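Local coordinates for molybdenum ABC transporter, periplasmic molybdenum-binding protein (Vibrio cholerae, PDB 4RXL) that binds tungstate and probably molybdate in the periplasm, most likely handing the oxyanion to the membrane components of an ABC importer, at residues A[81-86]-A[228-233]; A[109-114]-A[165-170]. All blocks are in the same frame, centred on the assembly; numbering follows the deposited sequence.

Interaction 1: A[81-86]-A[228-233]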
# COMPACT_ATOMS: atom_id res chain seq x y z
N LEU A 81 4.67 -4.48 -10.86
CA LEU A 81 5.88 -3.78 -10.50
C LEU A 81 6.61 -4.38 -9.27
O LEU A 81 7.84 -4.39 -9.20
CB LEU A 81 5.49 -2.34 -10.22
CG LEU A 81 6.61 -1.34 -10.02
CD1 LEU A 81 7.51 -1.33 -11.24
CD2 LEU A 81 5.97 0.01 -9.80
N ALA A 82 5.85 -4.83 -8.29
CA ALA A 82 6.42 -5.15 -6.99
C ALA A 82 5.42 -5.94 -6.16
O ALA A 82 4.23 -5.99 -6.48
CB ALA A 82 6.75 -3.84 -6.27
N ALA A 83 5.90 -6.51 -5.06
CA ALA A 83 5.05 -7.17 -4.09
C ALA A 83 5.36 -6.68 -2.69
O ALA A 83 6.32 -5.94 -2.46
CB ALA A 83 5.22 -8.68 -4.17
N ASN A 84 4.51 -7.05 -1.74
CA ASN A 84 4.69 -6.61 -0.36
C ASN A 84 4.20 -7.71 0.56
O ASN A 84 3.71 -8.74 0.10
CB ASN A 84 3.95 -5.28 -0.12
CG ASN A 84 4.71 -4.33 0.80
OD1 ASN A 84 5.45 -4.74 1.71
ND2 ASN A 84 4.45 -3.04 0.63
N SER A 85 4.36 -7.49 1.87
CA SER A 85 3.74 -8.32 2.87
C SER A 85 3.05 -7.41 3.86
O SER A 85 3.23 -6.18 3.87
CB SER A 85 4.75 -9.23 3.53
OG SER A 85 5.68 -8.49 4.27
N LEU A 86 2.23 -8.02 4.71
CA LEU A 86 1.38 -7.31 5.66
C LEU A 86 1.84 -7.61 7.10
O LEU A 86 2.15 -8.76 7.44
CB LEU A 86 -0.06 -7.78 5.48
CG LEU A 86 -1.20 -6.87 5.94
CD1 LEU A 86 -1.36 -5.71 4.98
CD2 LEU A 86 -2.49 -7.66 6.01
N GLY A 228 12.39 -2.07 0.62
CA GLY A 228 11.80 -3.22 1.27
C GLY A 228 10.76 -3.96 0.47
O GLY A 228 10.19 -4.93 0.98
N PHE A 229 10.51 -3.55 -0.77
CA PHE A 229 9.55 -4.25 -1.60
C PHE A 229 10.12 -5.59 -2.04
O PHE A 229 11.33 -5.75 -2.17
CB PHE A 229 9.12 -3.41 -2.81
CG PHE A 229 8.26 -2.26 -2.43
CD1 PHE A 229 8.85 -1.07 -2.07
CD2 PHE A 229 6.89 -2.36 -2.40
CE1 PHE A 229 8.08 0.01 -1.68
CE2 PHE A 229 6.12 -1.29 -2.01
CZ PHE A 229 6.72 -0.11 -1.65
N GLU A 230 9.22 -6.51 -2.33
CA GLU A 230 9.58 -7.83 -2.85
C GLU A 230 9.53 -7.82 -4.36
O GLU A 230 8.72 -7.11 -4.96
CB GLU A 230 8.60 -8.91 -2.38
CG GLU A 230 8.54 -9.19 -0.89
CD GLU A 230 7.42 -10.18 -0.56
OE1 GLU A 230 6.88 -10.82 -1.49
OE2 GLU A 230 7.08 -10.30 0.63
N SER A 231 10.37 -8.65 -4.97
CA SER A 231 10.32 -8.88 -6.42
C SER A 231 9.10 -9.69 -6.85
O SER A 231 8.45 -10.37 -6.04
CB SER A 231 11.58 -9.60 -6.88
OG SER A 231 11.72 -9.49 -8.28
N VAL A 232 8.76 -9.60 -8.12
CA VAL A 232 7.76 -10.49 -8.70
C VAL A 232 8.39 -11.25 -9.87
O VAL A 232 9.16 -10.68 -10.64
CB VAL A 232 6.49 -9.75 -9.12
CG1 VAL A 232 5.82 -9.12 -7.90
CG2 VAL A 232 6.79 -8.68 -10.16
N SER A 233 8.07 -12.54 -9.98
CA SER A 233 8.79 -13.44 -10.90
C SER A 233 8.30 -13.33 -12.34
O SER A 233 7.27 -12.71 -12.61
CB SER A 233 8.70 -14.89 -10.41
OG SER A 233 7.38 -15.38 -10.51
O HOH W 1 9.54 -7.31 -9.43
O HOH W 2 7.83 -6.20 1.25
O HOH W 3 7.79 -8.61 2.42

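Interaction 2: A[109-114]-A[165-170]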
# COMPACT_ATOMS: atom_id res chain seq x y z
N THR A 109 -7.15 -7.40 24.74
CA THR A 109 -6.20 -7.01 25.79
C THR A 109 -5.15 -6.01 25.31
O THR A 109 -4.86 -5.04 26.00
CB THR A 109 -5.48 -8.25 26.38
OG1 THR A 109 -6.42 -9.05 27.10
CG2 THR A 109 -4.36 -7.84 27.33
N ALA A 110 -4.57 -6.26 24.14
CA ALA A 110 -3.62 -5.34 23.54
C ALA A 110 -4.25 -4.01 23.15
O ALA A 110 -3.63 -2.99 23.26
CB ALA A 110 -2.97 -5.98 22.33
N LEU A 111 -5.45 -4.08 22.61
CA LEU A 111 -6.21 -2.90 22.24
C LEU A 111 -6.63 -2.12 23.46
O LEU A 111 -6.56 -0.92 23.47
CB LEU A 111 -7.41 -3.24 21.39
CG LEU A 111 -7.07 -3.72 19.97
CD1 LEU A 111 -8.30 -4.13 19.19
CD2 LEU A 111 -6.28 -2.67 19.21
N ALA A 112 -7.06 -2.83 24.50
CA ALA A 112 -7.48 -2.15 25.71
C ALA A 112 -8.65 -1.23 25.35
O ALA A 112 -9.69 -1.70 24.95
CB ALA A 112 -6.31 -1.39 26.31
N ASP A 113 -8.49 0.06 25.57
CA ASP A 113 -9.55 1.02 25.37
C ASP A 113 -9.35 1.78 24.06
O ASP A 113 -9.92 2.82 23.87
CB ASP A 113 -9.58 2.00 26.52
CG ASP A 113 -9.79 1.34 27.88
OD1 ASP A 113 -10.89 0.82 28.12
OD2 ASP A 113 -8.87 1.38 28.71
N SER A 114 -8.47 1.28 23.21
CA SER A 114 -8.16 1.91 21.93
C SER A 114 -8.68 1.13 20.71
O SER A 114 -9.27 0.08 20.82
CB SER A 114 -6.67 2.17 21.79
OG SER A 114 -6.17 3.04 22.79
N SER A 165 -3.38 4.68 18.37
CA SER A 165 -3.70 3.27 18.28
C SER A 165 -2.51 2.45 18.78
O SER A 165 -1.37 2.69 18.37
CB SER A 165 -4.02 2.88 16.83
OG SER A 165 -5.29 3.34 16.41
N PRO A 166 -2.75 1.46 19.65
CA PRO A 166 -1.68 0.60 20.14
C PRO A 166 -1.34 -0.53 19.20
O PRO A 166 -0.31 -1.13 19.37
CB PRO A 166 -2.24 0.06 21.46
CG PRO A 166 -3.71 0.04 21.24
CD PRO A 166 -4.02 1.20 20.34
N LEU A 167 -2.20 -0.79 18.21
CA LEU A 167 -1.88 -1.72 17.13
C LEU A 167 -2.42 -1.15 15.83
O LEU A 167 -3.45 -0.45 15.81
CB LEU A 167 -2.50 -3.09 17.36
CG LEU A 167 -2.01 -3.89 18.57
CD1 LEU A 167 -2.91 -5.09 18.80
CD2 LEU A 167 -0.55 -4.31 18.40
N GLY A 168 -1.75 -1.47 14.73
CA GLY A 168 -2.25 -1.18 13.42
C GLY A 168 -1.77 -2.21 12.43
O GLY A 168 -0.84 -2.98 12.71
N ILE A 169 -2.43 -2.23 11.28
CA ILE A 169 -2.07 -3.15 10.21
C ILE A 169 -1.64 -2.34 8.98
O ILE A 169 -2.40 -1.60 8.41
CB ILE A 169 -3.21 -4.14 9.88
CG1 ILE A 169 -3.49 -5.02 11.09
CG2 ILE A 169 -2.80 -5.01 8.69
CD1 ILE A 169 -4.77 -5.82 10.97
N VAL A 170 -0.38 -2.51 8.60
CA VAL A 170 0.21 -1.78 7.52
C VAL A 170 1.06 -2.75 6.69
O VAL A 170 1.14 -3.95 6.99
CB VAL A 170 1.05 -0.57 7.99
CG1 VAL A 170 0.21 0.43 8.76
CG2 VAL A 170 2.23 -1.03 8.82

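Interaction 1: A[81-86]-A[228-233]
Leu-81 C touches Val-232 CG2 of the C-terminal tail loosely, at 4.4 Å, and water 1 links the two residues, accepting a hydrogen bond from Val-232 N and giving a weak one to Leu-81 O. The tail leaves helix 218-226 through a Schellman motif at Gly-228, where phi is positive and a side chain would press on the preceding carbonyl oxygen, so glycine fits. It then crosses strand 78-91 of this periplasmic binding protein fold steeply and pairs with it at one point, through a single antiparallel bridge. At Ala-82 two tail side chains come close: Val-232 CG1 lies 3.6 Å from Ala-82 C, while Ala-82 CB meets the Phe-229 ring obliquely at CD2. A methyl suits a position hemmed in by Phe-229 and Met-14. Ala-83 forms the hydrogen-bonded pair with Glu-230: Ala-83 N donates to Glu-230 O at 2.9 Å, and Glu-230 N returns a bond to Ala-83 O from above the carbonyl plane. That same oxygen sits at the edge of the Phe-229 ring, near its plane, 3.6 Å from CD2. The small CB of Ala-83 touches both Val-232 CG1 and the carboxylate of Glu-230. Asn-84 presents ND2 obliquely to the ring, 3.6 Å from Phe-229 CE2, with amide and ring planes 54° apart. ND2 bonds to Thr-173 and Tyr-197, and OD1 accepts from Ser-85 N and from water 2, which also donates to Gly-228 O. Asn-84 lies beside Tyr-171 of the tungstate pocket, which places the amide in what is probably the second shell of that site. Chi1 of 66° puts Ser-85 OG between its backbone N and carbonyl carbon, where it shares water 3 with Glu-230; that water donates to Glu-230 OE2 at 2.6 Å.

Interaction 2: A[109-114]-A[165-170]
Ala-110 and Leu-167 meet methyl to methyl, Ala-110 CB lying 3.6 Å from Leu-167 CD1; the small alanine lets the leucine come this close to the helix. Leu-167 CG stands anti to its carbonyl carbon (chi1 -64°), which sends CD1 toward Ala-110. The same CD1 also touches Leu-111 CD2 at 4.2 Å, and the two leucine side chains cross at about a right angle. Next to them Pro-166 CG lies 3.6 Å from Ala-110 O and 3.7 Å from Leu-111 O, while Leu-111 CD2 also lies near this carbon, at a looser 4.3 Å. Proline suits this place: compact and without an N-H, it can lay weakly polarised C-H groups against the last carbonyls of helix 104-111. The contact belongs to the lobe of the periplasmic binding protein fold that holds strands 116-119 and 168-171 and the later part of strand 78-91, away from the oxyanion pocket. A type II' turn from Leu-111 to Ser-114, closed by Ser-114 N bonding to Leu-111 O, carries the chain back toward Pro-166. Farther out, Leu-111 and Leu-167 both rest on Leu-116, and Val-96 packs on Ala-110. One residue before the proline, Ser-165 OG bonds to Arg-115 O.

Both interactions reach the same mixed sheet, in which strands 78-91 and 168-171 are antiparallel neighbours, yet their centres lie 26 Å apart. Along the chain, interaction 2 is nested within the loop that interaction 1 closes. Interaction 1 is partly buried: a backbone bridge and bridging waters, one of them on an exposed glutamate, accompany a buried phenylalanine, and its asparagine reaches the surroundings of the tungstate site. Interaction 2 is a buried contact that relies on packing of alanine, leucine and proline, remote from that site. The two are joined directly where Leu-86 of 81-86 packs against Ile-169 and Val-170 of 165-170, with Leu-86 CG and Ile-169 CG2 3.7 Å apart.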